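Local coordinates for protein phosphoacetylglucosamine mutase (Aspergillus lentulus, PDB 5OAW) that probably interconverts the 6-phosphate and 1-phosphate of N-acetylglucosamine, using magnesium and a phosphoserine, at residues 500-505 and 513-518; 333-338 and 357-362; 275-280 and 295-300; 260-265 and 289-294. All blocks are in the same frame, centred on the assembly; numbering follows the deposited sequence.

Contact 1 of 4, residues 500-505 and 513-518; sequences GRSFAR and VRVYAE. With 16G (2-acetamido-2-deoxy-6-O-phosphono-alpha-D-glucopyranose), chain D.
R501 and E518 face each other as a hydrogen-bonded pair of an antiparallel hairpin, and their side chains share a face with F503, Y516, R505 and R514. The arginine chain runs out straight and then bends at chi3 (69°), which swings its guanidinium over to the other strand. There R501 NE makes a salt bridge of 2.8 Å to E518 OE2. The two charged planes stand 86° apart: OE2 lies at the guanidinium edge, whereas NE comes down from above the carboxylate, and the second link, R501 NH2 to E518 OE1 at 3.2 Å, is weak. Y516 suits its place doubly. Its CE2 lies 3.4 Å from R501 NH2, while its hydroxyl donates a 2.5 Å hydrogen bond to E518 OE1, which also accepts from G342 N. The base of the same tyrosine, CB, rests 3.8 Å from F503 CE2. Farther along this face the two arginines converge on the sugar phosphate, R505 NH1 and R514 NE each reaching 16G O2P at 2.7 Å; their cationic forks suit a phosphate pocket. Strand 513-518 is the middle one of three, between 501-506 and 458-463. Small or branched S502, V515 and A517 pack on helix 522-539, while F503 on the other face meets A338 and Y339.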
# COMPACT_ATOMS: atom_id res chain seq x y z
N GLY A 500 -1.22 18.43 23.24
CA GLY A 500 -2.46 18.42 22.49
C GLY A 500 -2.18 18.64 21.03
O GLY A 500 -1.52 19.61 20.67
N ARG A 501 -2.64 17.72 20.20
CA ARG A 501 -2.60 17.89 18.74
C ARG A 501 -3.86 17.34 18.08
O ARG A 501 -4.25 16.20 18.32
CB ARG A 501 -1.33 17.27 18.13
CG ARG A 501 -1.13 17.58 16.65
CD ARG A 501 0.16 16.99 16.11
NE ARG A 501 0.13 15.52 16.05
CZ ARG A 501 -0.31 14.81 15.02
NH1 ARG A 501 -0.80 15.40 13.93
NH2 ARG A 501 -0.27 13.48 15.06
N SER A 502 -4.49 18.16 17.24
CA SER A 502 -5.69 17.78 16.56
C SER A 502 -5.80 18.45 15.20
O SER A 502 -5.39 19.60 15.03
CB SER A 502 -6.90 18.15 17.42
OG SER A 502 -8.10 17.67 16.84
N PHE A 503 -6.33 17.73 14.23
CA PHE A 503 -6.54 18.29 12.89
C PHE A 503 -7.75 17.62 12.25
O PHE A 503 -8.07 16.47 12.57
CB PHE A 503 -5.28 18.16 11.99
CG PHE A 503 -5.03 16.76 11.48
CD1 PHE A 503 -5.51 16.36 10.22
CD2 PHE A 503 -4.37 15.81 12.28
CE1 PHE A 503 -5.30 15.06 9.76
CE2 PHE A 503 -4.18 14.50 11.82
CZ PHE A 503 -4.63 14.13 10.56
N ALA A 504 -8.40 18.34 11.34
CA ALA A 504 -9.59 17.85 10.67
C ALA A 504 -9.48 18.01 9.16
O ALA A 504 -9.06 19.06 8.67
CB ALA A 504 -10.82 18.59 11.19
N ARG A 505 -9.88 16.97 8.43
CA ARG A 505 -9.83 16.99 6.97
C ARG A 505 -10.98 16.22 6.40
O ARG A 505 -11.43 15.24 7.00
CB ARG A 505 -8.52 16.40 6.45
CG ARG A 505 -8.15 15.06 7.07
CD ARG A 505 -6.89 14.46 6.45
NE ARG A 505 -7.11 13.95 5.09
CZ ARG A 505 -7.73 12.81 4.80
NH1 ARG A 505 -8.20 12.01 5.75
NH2 ARG A 505 -7.87 12.46 3.52
N VAL A 513 -16.06 14.53 7.32
CA VAL A 513 -14.73 14.99 7.72
C VAL A 513 -14.21 14.11 8.86
O VAL A 513 -14.98 13.63 9.70
CB VAL A 513 -14.56 16.55 7.95
CG1 VAL A 513 -15.84 17.34 7.72
CG2 VAL A 513 -13.92 16.90 9.29
N ARG A 514 -12.91 13.87 8.85
CA ARG A 514 -12.26 13.11 9.90
C ARG A 514 -11.55 14.07 10.84
O ARG A 514 -10.87 15.00 10.39
CB ARG A 514 -11.22 12.17 9.32
CG ARG A 514 -11.71 11.20 8.28
CD ARG A 514 -10.67 10.08 8.16
NE ARG A 514 -10.96 9.15 7.08
CZ ARG A 514 -11.90 8.20 7.11
NH1 ARG A 514 -12.69 8.04 8.17
NH2 ARG A 514 -12.05 7.41 6.06
N VAL A 515 -11.72 13.80 12.14
CA VAL A 515 -11.00 14.47 13.21
C VAL A 515 -10.06 13.46 13.85
O VAL A 515 -10.47 12.35 14.22
CB VAL A 515 -11.98 15.00 14.29
CG1 VAL A 515 -11.23 15.62 15.47
CG2 VAL A 515 -12.98 15.97 13.69
N TYR A 516 -8.80 13.85 13.98
CA TYR A 516 -7.86 13.11 14.80
C TYR A 516 -7.41 14.02 15.93
O TYR A 516 -7.20 15.21 15.71
CB TYR A 516 -6.66 12.66 13.97
CG TYR A 516 -5.50 12.10 14.77
CD1 TYR A 516 -5.41 10.73 15.03
CD2 TYR A 516 -4.48 12.93 15.24
CE1 TYR A 516 -4.34 10.21 15.74
CE2 TYR A 516 -3.42 12.42 15.97
CZ TYR A 516 -3.36 11.06 16.22
OH TYR A 516 -2.31 10.54 16.94
N ALA A 517 -7.24 13.45 17.12
CA ALA A 517 -6.64 14.16 18.23
C ALA A 517 -5.77 13.26 19.09
O ALA A 517 -6.06 12.08 19.26
CB ALA A 517 -7.71 14.83 19.08
N GLU A 518 -4.73 13.85 19.64
CA GLU A 518 -3.86 13.17 20.58
C GLU A 518 -3.51 14.14 21.69
O GLU A 518 -3.45 15.37 21.48
CB GLU A 518 -2.58 12.63 19.89
CG GLU A 518 -1.63 13.70 19.33
CD GLU A 518 -0.49 13.16 18.47
OE1 GLU A 518 -0.56 12.03 17.94
OE2 GLU A 518 0.48 13.91 18.28
C1 16G D . -6.91 5.84 0.14
C2 16G D . -5.37 5.88 -0.01
C3 16G D . -4.64 5.80 1.33
C4 16G D . -5.24 6.79 2.35
C5 16G D . -6.76 6.66 2.46
C6 16G D . -7.26 7.82 3.27
C7 16G D . -4.20 4.98 -1.99
C8 16G D . -3.93 3.71 -2.81
N2 16G D . -4.95 4.79 -0.90
O1 16G D . -7.35 4.52 0.46
O3 16G D . -3.28 6.17 1.15
O4 16G D . -4.65 6.54 3.60
O5 16G D . -7.43 6.75 1.16
O6 16G D . -8.66 7.79 3.31
O7 16G D . -3.73 6.08 -2.31
P 16G D . -9.45 9.10 3.65
O1P 16G D . -10.96 8.63 3.69
O2P 16G D . -9.03 9.45 5.19
O3P 16G D . -9.25 10.24 2.70
O HOH W 1 -8.31 13.95 10.57

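Contact 2 of 4, residues 333-338 and 357-362; sequences GVVQTA and VCTNTG. With 16G (2-acetamido-2-deoxy-6-O-phosphono-alpha-D-glucopyranose), chain D.
A chi1 of 166° sets CG1 of V335 opposite its own backbone N and brings it to T359 CG2, 3.6 Å away, the two side chains set roughly perpendicular. In C358 the first torsion, -166°, places SG on the carbonyl side, against the T337-A338 peptide, 3.5 Å from A338 N. T337 sets its methyl CG2 against T361, 4.0 Å from CA. The beta-branched V335 suits an extended strand, where its CG1 can meet the methyl of T359.

Behind these groups V335 pairs with V357, and Q336 with C358, in parallel register. V334 O accepts from V357 N, Q336 N donates to V357 O at 2.8 Å, and Q336 O accepts from T359 N. The amide end of Q336 turns elsewhere, to S344 and T345 of helix 342-351, the helix of this right-handed beta-alpha-beta crossover. Past the last of these bonds the two segments separate, and a water takes over: it accepts from A338 N at 2.7 Å and donates to T359 O at 2.8 Å.

Segment 357-362 then reaches the ligand. T361 CG2 lies 3.5 Å from 16G C6, and G362 CA lies 3.3 Å from 16G O3. Glycine is called for at 362, the N-cap of helix 363-370, because its backbone angles would jam a side chain against the preceding carbonyl. The chemistry implies that this pair shapes the sugar site mainly by close packing, while the polar grip comes from neighbours such as V363 N and E380.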
# COMPACT_ATOMS: atom_id res chain seq x y z
N GLY A 333 15.50 9.11 5.41
CA GLY A 333 14.34 9.74 6.01
C GLY A 333 13.11 8.87 6.19
O GLY A 333 12.96 7.83 5.55
N VAL A 334 12.24 9.32 7.09
CA VAL A 334 10.90 8.75 7.27
C VAL A 334 9.82 9.73 6.79
O VAL A 334 9.81 10.91 7.15
CB VAL A 334 10.62 8.33 8.72
CG1 VAL A 334 9.38 7.44 8.79
CG2 VAL A 334 11.81 7.62 9.33
N VAL A 335 8.91 9.20 5.99
CA VAL A 335 7.83 9.94 5.40
C VAL A 335 6.54 9.49 6.10
O VAL A 335 6.24 8.28 6.16
CB VAL A 335 7.81 9.70 3.88
CG1 VAL A 335 6.52 10.16 3.25
CG2 VAL A 335 8.98 10.39 3.20
N GLN A 336 5.80 10.47 6.66
CA GLN A 336 4.60 10.25 7.47
C GLN A 336 3.42 11.09 6.97
O GLN A 336 3.59 12.00 6.17
CB GLN A 336 4.87 10.60 8.94
CG GLN A 336 5.98 9.80 9.62
CD GLN A 336 6.13 10.12 11.11
OE1 GLN A 336 5.88 9.26 11.97
NE2 GLN A 336 6.54 11.34 11.42
N THR A 337 2.22 10.74 7.42
CA THR A 337 1.09 11.64 7.30
C THR A 337 0.83 12.25 8.68
O THR A 337 1.49 11.89 9.66
CB THR A 337 -0.19 10.93 6.80
OG1 THR A 337 -0.66 10.03 7.80
CG2 THR A 337 0.06 10.18 5.50
N ALA A 338 -0.14 13.15 8.74
CA ALA A 338 -0.55 13.81 9.98
C ALA A 338 -1.11 12.86 11.07
O ALA A 338 -1.01 13.16 12.27
CB ALA A 338 -1.56 14.88 9.65
N VAL A 357 9.40 13.73 7.17
CA VAL A 357 8.68 14.60 6.27
C VAL A 357 7.21 14.22 6.40
O VAL A 357 6.87 13.03 6.32
CB VAL A 357 9.22 14.48 4.81
CG1 VAL A 357 8.28 15.13 3.81
CG2 VAL A 357 10.61 15.11 4.71
N CYS A 358 6.35 15.22 6.62
CA CYS A 358 4.91 15.01 6.65
C CYS A 358 4.35 15.40 5.30
O CYS A 358 4.72 16.43 4.75
CB CYS A 358 4.25 15.81 7.77
SG CYS A 358 2.54 15.29 8.12
N THR A 359 3.47 14.55 4.76
CA THR A 359 2.91 14.77 3.43
C THR A 359 1.43 14.55 3.51
O THR A 359 0.95 13.99 4.50
CB THR A 359 3.49 13.79 2.36
OG1 THR A 359 2.65 12.64 2.24
CG2 THR A 359 4.87 13.31 2.72
N ASN A 360 0.71 14.96 2.46
CA ASN A 360 -0.69 14.60 2.26
C ASN A 360 -0.95 13.11 2.45
O ASN A 360 -0.08 12.28 2.19
CB ASN A 360 -1.14 14.98 0.86
CG ASN A 360 -1.68 16.39 0.78
OD1 ASN A 360 -1.18 17.32 1.43
ND2 ASN A 360 -2.72 16.55 -0.03
N THR A 361 -2.14 12.79 2.92
CA THR A 361 -2.65 11.43 2.89
C THR A 361 -2.72 10.97 1.42
O THR A 361 -2.99 11.78 0.51
CB THR A 361 -4.02 11.40 3.62
OG1 THR A 361 -3.83 10.93 4.97
CG2 THR A 361 -5.04 10.52 2.92
N GLY A 362 -2.47 9.68 1.19
CA GLY A 362 -2.55 9.11 -0.17
C GLY A 362 -1.20 8.57 -0.58
O GLY A 362 -0.20 9.31 -0.57
C1 16G D . -6.91 5.84 0.14
C2 16G D . -5.37 5.88 -0.01
C3 16G D . -4.64 5.80 1.33
C4 16G D . -5.24 6.79 2.35
C5 16G D . -6.76 6.66 2.46
C6 16G D . -7.26 7.82 3.27
C7 16G D . -4.20 4.98 -1.99
C8 16G D . -3.93 3.71 -2.81
N2 16G D . -4.95 4.79 -0.90
O1 16G D . -7.35 4.52 0.46
O3 16G D . -3.28 6.17 1.15
O4 16G D . -4.65 6.54 3.60
O5 16G D . -7.43 6.75 1.16
O6 16G D . -8.66 7.79 3.31
O7 16G D . -3.73 6.08 -2.31
P 16G D . -9.45 9.10 3.65
O1P 16G D . -10.96 8.63 3.69
O2P 16G D . -9.03 9.45 5.19
O3P 16G D . -9.25 10.24 2.70
O HOH W 2 -2.55 8.24 6.51
O HOH W 3 -0.99 14.29 6.43

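Contact 3 of 4, residues 275-280 and 295-300; sequences SILDRC and LDEGNV. Unlike the reference sequence in segment 275-280: I276 (reference Val).
S275 touches L295 through its carbonyl oxygen, which lies 4.0 Å from L295 CD1, and it opens a type II turn that ends at D278. That turn is tied by a side chain: S275 N donates to D278 OD2 at 2.9 Å, coming from above the carboxylate plane, whereas the turn's own backbone bond, D278 N to S275 O, is weak. A short acidic side chain is well suited to reach back this way.

I276 projects alongside the opposite loop, and its branching lets it spread two carbon arms over the turn 296-299. Its first torsion, -79°, divides them: CG2 comes to 3.4 Å from D296 O, while CG1 comes equally near N299 OD1. These are contacts of hydrocarbon with oxygen at an exposed surface.

L277 supplies the polar link, L277 N to L295 O at 3.0 Å, bent to 141° at the hydrogen. Its positive phi belongs to the third position of the type II turn, where glycine or asparagine is more usual, so the leucine is probably somewhat strained. Its end slants over E297, CD1 lying 3.9 Å from OE1, while the other carboxylate oxygen pairs with K447. Beyond D278, R279 turns to E436 and C280 lies in strand 279-283.

The facing loop is the type I turn plus G1 bulge of a beta hairpin: N299 N bonds to D296 O, D296 N to V300 O at 2.7 Å, and N299 takes the left-handed backbone angles that suit asparagine and glycine. The hairpin joins strands 290-295 and 301-304 at the rim of a mixed beta sheet.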
# COMPACT_ATOMS: atom_id res chain seq x y z
N SER A 275 -2.13 -17.46 21.68
CA SER A 275 -1.93 -17.44 23.13
C SER A 275 -1.39 -16.09 23.55
O SER A 275 -1.14 -15.21 22.73
CB SER A 275 -0.92 -18.51 23.54
OG SER A 275 -1.33 -19.80 23.14
N ILE A 276 -1.21 -15.94 24.86
CA ILE A 276 -0.54 -14.79 25.44
C ILE A 276 0.90 -14.79 24.93
O ILE A 276 1.59 -15.80 25.02
CB ILE A 276 -0.64 -14.81 26.99
CG1 ILE A 276 -2.03 -14.32 27.44
CG2 ILE A 276 0.45 -13.97 27.65
CD1 ILE A 276 -2.37 -14.65 28.89
N LEU A 277 1.32 -13.65 24.39
CA LEU A 277 2.68 -13.45 23.86
C LEU A 277 3.01 -14.05 22.49
O LEU A 277 4.15 -13.91 22.03
CB LEU A 277 3.77 -13.81 24.90
CG LEU A 277 4.00 -12.83 26.07
CD1 LEU A 277 4.91 -13.45 27.11
CD2 LEU A 277 4.56 -11.51 25.58
N ASP A 278 2.04 -14.71 21.83
CA ASP A 278 2.21 -15.11 20.42
C ASP A 278 2.32 -13.90 19.49
O ASP A 278 1.41 -13.05 19.45
CB ASP A 278 1.04 -15.99 19.96
CG ASP A 278 1.18 -17.44 20.37
OD1 ASP A 278 2.25 -17.81 20.88
OD2 ASP A 278 0.22 -18.21 20.18
N ARG A 279 3.44 -13.81 18.78
CA ARG A 279 3.64 -12.76 17.76
C ARG A 279 2.71 -13.00 16.56
O ARG A 279 2.68 -14.10 15.98
CB ARG A 279 5.09 -12.72 17.33
CG ARG A 279 5.41 -11.63 16.32
CD ARG A 279 6.91 -11.51 16.06
NE ARG A 279 7.40 -12.65 15.30
CZ ARG A 279 8.00 -13.72 15.83
NH1 ARG A 279 8.20 -13.82 17.13
NH2 ARG A 279 8.40 -14.70 15.03
N CYS A 280 1.93 -11.98 16.21
CA CYS A 280 0.86 -12.11 15.24
C CYS A 280 0.91 -11.02 14.21
O CYS A 280 1.50 -9.98 14.48
CB CYS A 280 -0.50 -12.00 15.93
SG CYS A 280 -0.94 -13.44 16.89
N LEU A 295 -0.83 -10.22 22.42
CA LEU A 295 -1.50 -10.12 23.70
C LEU A 295 -0.47 -9.99 24.81
O LEU A 295 0.44 -10.82 24.92
CB LEU A 295 -2.48 -11.29 23.90
CG LEU A 295 -3.66 -11.26 22.91
CD1 LEU A 295 -4.15 -12.65 22.58
CD2 LEU A 295 -4.81 -10.38 23.39
N ASP A 296 -0.61 -8.91 25.57
CA ASP A 296 0.17 -8.61 26.78
C ASP A 296 0.37 -9.79 27.69
O ASP A 296 -0.48 -10.69 27.75
CB ASP A 296 -0.62 -7.61 27.62
CG ASP A 296 0.03 -6.27 27.72
OD1 ASP A 296 1.25 -6.17 27.47
OD2 ASP A 296 -0.69 -5.30 28.06
N GLU A 297 1.45 -9.73 28.47
CA GLU A 297 1.65 -10.63 29.61
C GLU A 297 0.42 -10.65 30.54
O GLU A 297 0.17 -11.62 31.25
CB GLU A 297 2.93 -10.26 30.37
CG GLU A 297 4.03 -9.68 29.48
CD GLU A 297 5.44 -9.95 29.97
OE1 GLU A 297 6.24 -10.49 29.19
OE2 GLU A 297 5.75 -9.60 31.13
N GLY A 298 -0.36 -9.56 30.49
CA GLY A 298 -1.65 -9.42 31.18
C GLY A 298 -2.90 -9.42 30.31
O GLY A 298 -3.90 -8.81 30.69
N ASN A 299 -2.84 -10.08 29.15
CA ASN A 299 -4.00 -10.37 28.26
C ASN A 299 -4.63 -9.16 27.53
O ASN A 299 -5.73 -9.27 26.96
CB ASN A 299 -5.07 -11.18 29.02
CG ASN A 299 -5.79 -12.17 28.13
OD1 ASN A 299 -5.18 -13.04 27.52
ND2 ASN A 299 -7.10 -12.04 28.06
N VAL A 300 -3.92 -8.04 27.54
CA VAL A 300 -4.32 -6.82 26.82
C VAL A 300 -3.83 -6.92 25.37
O VAL A 300 -2.66 -7.25 25.14
CB VAL A 300 -3.76 -5.53 27.51
CG1 VAL A 300 -4.19 -4.27 26.77
CG2 VAL A 300 -4.17 -5.46 28.98

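Contact 4 of 4, residues 260-265 and 289-294; sequences DYVKTK and RILYYF. Unlike the reference sequence in segment 289-294: L291 (reference Val).
The guanidinium of R289 receives D260 OD1 at its edge, in a salt bridge of 3.0 Å from R289 NH2. OD1 uses its anti lone pair and sits slightly out of the guanidinium plane; with the carboxylate and guanidinium planes 82° apart, the pair is not the flat two-bond kind, and one N-H makes the bond. The other flat group, the Y293 ring, is approached obliquely by V262 CG1, which lies 3.7 Å from CD2.

V262 points at the sheet, and its chi1 of 170° puts CG1 between two partners, since L291 CD1 is only 3.6 Å away; valine and leucine lie alongside each other, pointing opposite ways. The second leucine methyl, CD2, lies 3.6 Å from K263 CB, so the lysine gives its aliphatic root to the packing while its chain leads away. Y293 is buried, and its hydroxyl bonds S282 OG.

Segment 260-265 thus crosses strand residues 290-294 at 60°, as in a layered alpha/beta domain. R289 also bonds N382 O and, weakly, the phosphate of phosphoserine 69. Its side chain is about 4 Å from the magnesium ion held by that phosphoserine, D284, D286 and D288, which places this end at the metal site of a phosphohexomutase.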
# COMPACT_ATOMS: atom_id res chain seq x y z
N ASP A 260 -7.40 -4.58 7.94
CA ASP A 260 -8.34 -3.49 8.04
C ASP A 260 -9.29 -3.61 9.26
O ASP A 260 -9.44 -2.64 10.02
CB ASP A 260 -9.11 -3.31 6.74
CG ASP A 260 -10.00 -2.09 6.77
OD1 ASP A 260 -9.47 -0.96 6.67
OD2 ASP A 260 -11.22 -2.28 6.96
N TYR A 261 -9.88 -4.79 9.46
CA TYR A 261 -10.61 -5.12 10.69
C TYR A 261 -9.80 -4.83 11.95
O TYR A 261 -10.25 -4.11 12.84
CB TYR A 261 -11.05 -6.58 10.69
CG TYR A 261 -11.87 -6.97 11.92
CD1 TYR A 261 -13.28 -6.87 11.91
CD2 TYR A 261 -11.24 -7.46 13.08
CE1 TYR A 261 -14.03 -7.24 13.03
CE2 TYR A 261 -11.98 -7.83 14.21
CZ TYR A 261 -13.37 -7.72 14.18
OH TYR A 261 -14.11 -8.07 15.29
N VAL A 262 -8.61 -5.43 12.03
CA VAL A 262 -7.76 -5.36 13.20
C VAL A 262 -7.36 -3.93 13.51
O VAL A 262 -7.38 -3.54 14.67
CB VAL A 262 -6.53 -6.27 13.03
CG1 VAL A 262 -5.51 -6.04 14.13
CG2 VAL A 262 -6.98 -7.73 13.02
N LYS A 263 -7.02 -3.15 12.49
CA LYS A 263 -6.62 -1.75 12.66
C LYS A 263 -7.80 -0.89 13.13
O LYS A 263 -7.68 -0.20 14.14
CB LYS A 263 -5.95 -1.20 11.37
CG LYS A 263 -5.91 0.32 11.18
CD LYS A 263 -4.85 0.97 12.04
CE LYS A 263 -5.03 2.48 12.06
NZ LYS A 263 -4.43 3.06 13.29
N THR A 264 -8.92 -0.95 12.40
CA THR A 264 -10.06 -0.06 12.65
C THR A 264 -10.83 -0.40 13.93
O THR A 264 -11.41 0.49 14.56
CB THR A 264 -11.05 0.03 11.46
OG1 THR A 264 -11.47 -1.29 11.08
CG2 THR A 264 -10.39 0.74 10.25
N LYS A 265 -10.84 -1.69 14.32
CA LYS A 265 -11.60 -2.14 15.49
C LYS A 265 -10.74 -2.30 16.75
O LYS A 265 -11.28 -2.41 17.85
CB LYS A 265 -12.42 -3.41 15.21
CG LYS A 265 -13.28 -3.34 13.95
CD LYS A 265 -14.74 -3.64 14.20
CE LYS A 265 -15.52 -2.36 14.44
NZ LYS A 265 -16.82 -2.62 15.13
N ARG A 289 -1.20 -4.73 2.65
CA ARG A 289 -1.25 -4.10 3.99
C ARG A 289 -1.00 -5.14 5.05
O ARG A 289 -1.58 -6.23 5.03
CB ARG A 289 -2.61 -3.44 4.25
CG ARG A 289 -2.87 -2.16 3.49
CD ARG A 289 -4.35 -1.86 3.42
NE ARG A 289 -4.88 -1.73 4.76
CZ ARG A 289 -6.09 -1.28 5.07
NH1 ARG A 289 -6.93 -0.90 4.12
NH2 ARG A 289 -6.45 -1.20 6.34
N ILE A 290 -0.13 -4.80 5.98
CA ILE A 290 0.15 -5.67 7.11
C ILE A 290 0.22 -4.84 8.40
O ILE A 290 0.62 -3.67 8.38
CB ILE A 290 1.45 -6.48 6.91
CG1 ILE A 290 1.64 -7.51 8.04
CG2 ILE A 290 2.67 -5.55 6.76
CD1 ILE A 290 2.79 -8.47 7.85
N LEU A 291 -0.20 -5.45 9.51
CA LEU A 291 0.16 -4.99 10.85
C LEU A 291 0.37 -6.09 11.83
O LEU A 291 -0.19 -7.15 11.72
CB LEU A 291 -0.83 -3.99 11.41
CG LEU A 291 -2.21 -4.11 10.84
CD1 LEU A 291 -3.10 -4.99 11.70
CD2 LEU A 291 -2.68 -2.67 10.71
N TYR A 292 1.20 -5.80 12.81
CA TYR A 292 1.51 -6.73 13.86
C TYR A 292 0.65 -6.44 15.08
O TYR A 292 0.10 -5.35 15.22
CB TYR A 292 2.99 -6.67 14.17
CG TYR A 292 3.82 -7.55 13.26
CD1 TYR A 292 3.92 -7.29 11.87
CD2 TYR A 292 4.52 -8.63 13.78
CE1 TYR A 292 4.70 -8.11 11.04
CE2 TYR A 292 5.29 -9.45 12.97
CZ TYR A 292 5.38 -9.20 11.61
OH TYR A 292 6.16 -10.04 10.85
N TYR A 293 0.52 -7.45 15.93
CA TYR A 293 -0.18 -7.37 17.20
C TYR A 293 0.17 -8.53 18.11
O TYR A 293 0.67 -9.55 17.65
CB TYR A 293 -1.70 -7.25 17.01
CG TYR A 293 -2.33 -8.28 16.11
CD1 TYR A 293 -2.86 -9.47 16.64
CD2 TYR A 293 -2.44 -8.06 14.73
CE1 TYR A 293 -3.47 -10.40 15.81
CE2 TYR A 293 -3.03 -8.99 13.90
CZ TYR A 293 -3.55 -10.15 14.44
OH TYR A 293 -4.13 -11.07 13.61
N PHE A 294 -0.04 -8.35 19.40
CA PHE A 294 0.19 -9.40 20.39
C PHE A 294 -0.63 -9.16 21.64
O PHE A 294 -1.11 -8.05 21.87
CB PHE A 294 1.69 -9.58 20.70
CG PHE A 294 2.28 -8.52 21.61
CD1 PHE A 294 2.55 -8.81 22.95
CD2 PHE A 294 2.61 -7.26 21.12
CE1 PHE A 294 3.10 -7.85 23.80
CE2 PHE A 294 3.18 -6.29 21.95
CZ PHE A 294 3.42 -6.59 23.30

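Overall arrangement
Along the chain, contacts 3 and 4 interleave, followed by contact 2 and then contact 1. Contacts 3 and 4 share one mixed sheet, where strands 279-283 and 290-295 are neighbours: their centres lie about 15 Å apart and C280 O meets Y293 N at 3.1 Å. Contact 4 lies toward the metal, contact 3 at the outer rim. Contacts 1 and 2, also about 15 Å apart between centres, belong to different sheets but touch where R501 NH1 meets A338 O. Contact 1 belongs to the C-terminal domain, contact 2 to domain III and contact 4 to domain II; the first two reach 16G and contact 4 approaches the magnesium, consistent with an active site between domains.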